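Uncharacterized protein (Bacteroides ovatus, PDB 4DQA) is of unknown function but probably binds carbohydrate, joining a BT_3987-like N-terminal domain to a concanavalin A-like lectin/glucanase domain. Local coordinates at residues H148-K153 / N341-K346; L314-D319 / G327-A332. All blocks are in the same frame, centred on the assembly; numbering follows the deposited sequence. Where two conformers were deposited one is given.

Interaction 1. Residues H148-K153 / N341-K346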
# COMPACT_ATOMS: atom_id res chain seq x y z
N HIS A 148 4.80 23.60 10.52
CA HIS A 148 5.57 22.47 11.03
C HIS A 148 6.56 21.99 10.01
O HIS A 148 6.31 21.98 8.80
CB HIS A 148 4.62 21.35 11.44
CG HIS A 148 3.73 21.75 12.55
ND1 HIS A 148 2.53 22.38 12.35
CD2 HIS A 148 3.93 21.76 13.89
CE1 HIS A 148 1.99 22.70 13.52
NE2 HIS A 148 2.83 22.33 14.46
N TYR A 149 7.72 21.56 10.51
CA TYR A 149 8.80 21.08 9.68
C TYR A 149 9.29 19.74 10.19
O TYR A 149 9.17 19.41 11.39
CB TYR A 149 9.99 22.06 9.71
CG TYR A 149 10.67 22.16 11.05
CD1 TYR A 149 11.70 21.29 11.38
CD2 TYR A 149 10.30 23.12 11.98
CE1 TYR A 149 12.32 21.36 12.63
CE2 TYR A 149 10.95 23.18 13.23
CZ TYR A 149 11.93 22.30 13.52
OH TYR A 149 12.57 22.34 14.77
N ILE A 150 9.87 18.96 9.27
CA ILE A 150 10.78 17.89 9.61
C ILE A 150 12.08 18.14 8.87
O ILE A 150 12.07 18.23 7.64
CB ILE A 150 10.24 16.51 9.24
CG1 ILE A 150 8.84 16.29 9.79
CG2 ILE A 150 11.18 15.44 9.75
CD1 ILE A 150 8.21 15.01 9.32
N SER A 151 13.16 18.31 9.62
CA SER A 151 14.51 18.47 9.07
C SER A 151 15.13 17.08 8.98
O SER A 151 15.25 16.39 9.98
CB SER A 151 15.35 19.36 9.97
OG SER A 151 16.74 19.38 9.61
N VAL A 152 15.54 16.69 7.78
CA VAL A 152 16.12 15.36 7.50
C VAL A 152 17.56 15.43 7.03
O VAL A 152 17.90 16.15 6.09
CB VAL A 152 15.30 14.67 6.39
CG1 VAL A 152 15.94 13.35 5.99
CG2 VAL A 152 13.86 14.48 6.81
N LYS A 153 18.42 14.68 7.69
CA LYS A 153 19.79 14.54 7.24
C LYS A 153 19.94 13.12 6.72
O LYS A 153 19.74 12.15 7.46
CB LYS A 153 20.75 14.79 8.40
CG LYS A 153 22.19 14.99 7.98
CD LYS A 153 23.02 15.64 9.08
N ASN A 341 9.34 20.23 15.07
CA ASN A 341 8.58 20.89 16.11
C ASN A 341 7.32 20.14 16.53
O ASN A 341 6.58 20.60 17.40
CB ASN A 341 8.31 22.37 15.78
CG ASN A 341 7.54 22.59 14.50
OD1 ASN A 341 7.52 21.77 13.60
ND2 ASN A 341 6.88 23.74 14.44
N GLY A 342 7.12 18.97 15.95
CA GLY A 342 6.10 18.03 16.40
C GLY A 342 4.98 17.91 15.39
O GLY A 342 4.36 18.90 15.05
N ILE A 343 4.73 16.70 14.94
CA ILE A 343 3.70 16.45 13.95
C ILE A 343 2.51 15.83 14.67
O ILE A 343 2.53 14.65 15.06
CB ILE A 343 4.19 15.54 12.84
CG1 ILE A 343 5.45 16.10 12.17
CG2 ILE A 343 3.08 15.37 11.80
CD1 ILE A 343 5.38 17.55 11.69
N THR A 344 1.46 16.62 14.90
CA THR A 344 0.26 16.11 15.53
C THR A 344 -0.46 15.19 14.57
O THR A 344 -0.69 15.56 13.39
CB THR A 344 -0.64 17.24 15.94
OG1 THR A 344 0.09 18.10 16.84
CG2 THR A 344 -1.89 16.73 16.63
N ILE A 345 -0.81 14.00 15.04
CA ILE A 345 -1.51 13.00 14.23
C ILE A 345 -3.01 13.18 14.39
O ILE A 345 -3.57 13.07 15.49
CB ILE A 345 -1.08 11.59 14.59
CG1 ILE A 345 0.43 11.43 14.42
CG2 ILE A 345 -1.82 10.58 13.69
CD1 ILE A 345 0.98 11.81 13.08
N LYS A 346 -3.67 13.53 13.29
CA LYS A 346 -5.09 13.79 13.25
C LYS A 346 -5.85 12.56 12.80
O LYS A 346 -5.33 11.75 12.02
CB LYS A 346 -5.38 14.98 12.31
CG LYS A 346 -4.87 16.33 12.85
CD LYS A 346 -5.41 17.52 12.03
CE LYS A 346 -5.42 18.84 12.83
NZ LYS A 346 -5.91 19.93 11.92

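Interaction 2. Residues L314-D319 / G327-A332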
# COMPACT_ATOMS: atom_id res chain seq x y z
N LEU A 314 13.72 7.05 3.13
CA LEU A 314 12.99 7.77 4.16
C LEU A 314 11.53 7.39 4.04
O LEU A 314 11.00 7.31 2.93
CB LEU A 314 13.12 9.27 3.94
CG LEU A 314 12.37 10.12 4.97
CD1 LEU A 314 13.13 10.02 6.29
CD2 LEU A 314 12.20 11.56 4.53
N TYR A 315 10.88 7.15 5.17
CA TYR A 315 9.45 6.79 5.17
C TYR A 315 8.78 7.29 6.42
O TYR A 315 9.07 6.81 7.51
CB TYR A 315 9.33 5.27 5.10
CG TYR A 315 7.94 4.69 4.88
CD1 TYR A 315 6.86 5.47 4.47
CD2 TYR A 315 7.75 3.34 5.06
CE1 TYR A 315 5.59 4.88 4.26
CE2 TYR A 315 6.52 2.76 4.86
CZ TYR A 315 5.46 3.52 4.42
OH TYR A 315 4.25 2.89 4.24
N TYR A 316 7.86 8.24 6.27
CA TYR A 316 7.01 8.64 7.36
C TYR A 316 5.56 8.33 7.00
O TYR A 316 4.98 8.98 6.12
CB TYR A 316 7.13 10.15 7.64
CG TYR A 316 8.43 10.55 8.32
CD1 TYR A 316 8.69 10.15 9.63
CD2 TYR A 316 9.40 11.29 7.65
CE1 TYR A 316 9.87 10.50 10.26
CE2 TYR A 316 10.57 11.66 8.27
CZ TYR A 316 10.82 11.25 9.58
OH TYR A 316 11.99 11.60 10.22
N LYS A 317 4.97 7.38 7.71
CA LYS A 317 3.55 7.07 7.50
C LYS A 317 2.68 8.22 8.01
O LYS A 317 1.67 8.55 7.39
CB LYS A 317 3.17 5.77 8.21
CG LYS A 317 3.93 4.58 7.65
CD LYS A 317 3.50 3.21 8.22
CE LYS A 317 2.09 2.81 7.79
NZ LYS A 317 1.98 2.62 6.29
N LEU A 318 3.07 8.78 9.14
CA LEU A 318 2.30 9.82 9.86
C LEU A 318 0.89 9.35 10.25
O LEU A 318 -0.08 10.09 10.13
CB LEU A 318 2.29 11.16 9.09
CG LEU A 318 3.66 11.66 8.69
CD1 LEU A 318 3.54 12.96 7.92
CD2 LEU A 318 4.60 11.83 9.87
N ASP A 319 0.82 8.11 10.72
CA ASP A 319 -0.41 7.52 11.20
C ASP A 319 -0.39 7.25 12.69
O ASP A 319 -1.30 6.60 13.21
CB ASP A 319 -0.73 6.24 10.43
CG ASP A 319 0.28 5.13 10.71
OD1 ASP A 319 1.34 5.42 11.30
OD2 ASP A 319 0.01 3.97 10.30
N GLY A 327 12.22 16.12 20.40
CA GLY A 327 12.42 16.94 19.22
C GLY A 327 12.67 16.12 17.95
O GLY A 327 12.91 16.68 16.90
N VAL A 328 12.62 14.79 18.07
CA VAL A 328 12.92 13.89 16.96
C VAL A 328 11.67 13.15 16.54
O VAL A 328 10.82 12.83 17.38
CB VAL A 328 14.00 12.90 17.42
CG1 VAL A 328 14.21 11.79 16.42
CG2 VAL A 328 15.31 13.66 17.69
N ILE A 329 11.52 12.92 15.24
CA ILE A 329 10.53 11.96 14.73
C ILE A 329 11.32 10.90 13.95
O ILE A 329 12.01 11.21 12.95
CB ILE A 329 9.39 12.61 13.90
CG1 ILE A 329 8.41 11.54 13.43
CG2 ILE A 329 9.92 13.44 12.73
CD1 ILE A 329 7.12 12.13 12.80
N LYS A 330 11.25 9.66 14.44
CA LYS A 330 12.01 8.57 13.86
C LYS A 330 11.22 7.94 12.73
O LYS A 330 10.08 7.56 12.91
CB LYS A 330 12.30 7.52 14.93
CG LYS A 330 12.95 8.12 16.16
CD LYS A 330 13.24 7.06 17.22
CE LYS A 330 14.20 6.00 16.72
NZ LYS A 330 15.60 6.49 16.62
N ASP A 331 11.84 7.83 11.56
CA ASP A 331 11.11 7.30 10.43
C ASP A 331 10.95 5.79 10.53
O ASP A 331 11.54 5.11 11.39
CB ASP A 331 11.78 7.73 9.11
CG ASP A 331 12.74 6.71 8.60
OD1 ASP A 331 13.63 6.29 9.39
OD2 ASP A 331 12.63 6.32 7.40
N ALA A 332 10.11 5.27 9.63
CA ALA A 332 9.72 3.86 9.62
C ALA A 332 10.81 2.91 9.17
O ALA A 332 10.81 1.76 9.59
CB ALA A 332 8.50 3.70 8.75

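Interaction 1. Residues H148-K153 / N341-K346
H148 meets the turn at N341 and G342 with one corner of its imidazole: CD2 lies 3.1 Å from G342 O, while the N341 side chain runs across that of H148 at about a right angle, the amide and ring planes being 40° apart. With CG anti to the carbonyl carbon (chi1 -63°), the ring turns back along its own chain, and ND1 accepts a hydrogen bond from the backbone N of S146. CB of H148 rests 3.9 Å from CD1 of I343.

At Y149 the contact becomes polar. Its backbone N donates to N341 OD1 at 3.1 Å, a nearly straight bond whose donor stands somewhat off the carbonyl plane. The phenol ring of the same residue lies almost parallel to this amide, the planes being 14° apart, with CE2 of Y149 3.7 Å from CG of N341; the backbone N of N341 sits over one ring face, toward the rim. N341 ND2 bonds in turn to N147 O, so both ends of the amide are held by the chain it faces, and its rotation is fixed.

I150 closes the contact from the apolar side, its CD1 4.1 Å from CG1 of I343, the two branched chains crossing at about a right angle. Beyond this point the segments diverge: 150-152 continues between strands 264-266 and 337-340, whereas 345-347 pairs with 141-146. Two chains thus change sheets side by side, bridged by an asparagine amide bonded to backbone, an arrangement that fits the crossing from one sheet to the other in the beta sandwich of concanavalin A-like domains.

Interaction 2. Residues L314-D319 / G327-A332
Y316 reaches across to the strand 328-330 and is engaged both at its hydroxyl and over its ring. The hydroxyl OH donates to I329 O at 2.8 Å; the acceptor lies beside the rim of the ring, while OH approaches 35° out of the carbonyl plane of I329. Over one face, toward the rim, stands CB of D331 in a CH-pi contact, 3.8 Å from the centroid of the Y316 ring. CG1 of I329 presses against CE1 of Y316 at 3.6 Å; with both its torsions extended (chi1 -179°, chi2 171°) the isoleucine chain runs on so that CD1 meets L318, 3.9 Å from CD2 of that leucine. I150 of strand 150-152 touches both Y316 and I329, so this half of the contact belongs to the buried core.

Next to it strand 312-316 is tied by one backbone bond and one carboxylate bond. A332 N donates to Y315 O at 2.8 Å in a nearly straight bond, and D331 OD2 takes the backbone N of Y315 at 3.0 Å through its anti lone pair. The same OD2 is also bonded to T333 OG1, and OD1 accepts from I336 N.

The other side is looser. A332, partly exposed, offers a single methyl, its CB 3.8 Å from CD2 of Y315. K330 starts away from the other segment, and its NZ is hydrogen-bonded to N337 OD1. K317, also partly exposed, sends NZ back to the hydroxyl of Y315, two residues back, and to the carboxylate of E285.

A buried carboxylate is normally accompanied by donors to both its oxygens, and D331 is an instance, supplied by backbone and hydroxyl groups. Such a setting probably stabilises its charged form, and it holds the turn after strand 328-330 against strand 312-316.

In the fold
From the N terminus the chain first builds the BT_3987-like domain, then enters the lectin-like domain, where 148-153 follows strand 141-146. After strands 264-266 and 337-340 have flanked 150-152, residues 341-346 come back to its start, so interaction 1 closes a long loop with 187 intervening residues, many of them in strands. Interaction 2, nested inside, closes a short loop of seven residues between 314-319 and 327-332. The two centres lie about 8 Å apart, and the contacts touch, CG2 of I150 meeting CG2 of I329 at 3.8 Å and CD1 of I345 meeting L318 O at 3.6 Å. Both join the eight-stranded antiparallel sheet to the five-stranded one.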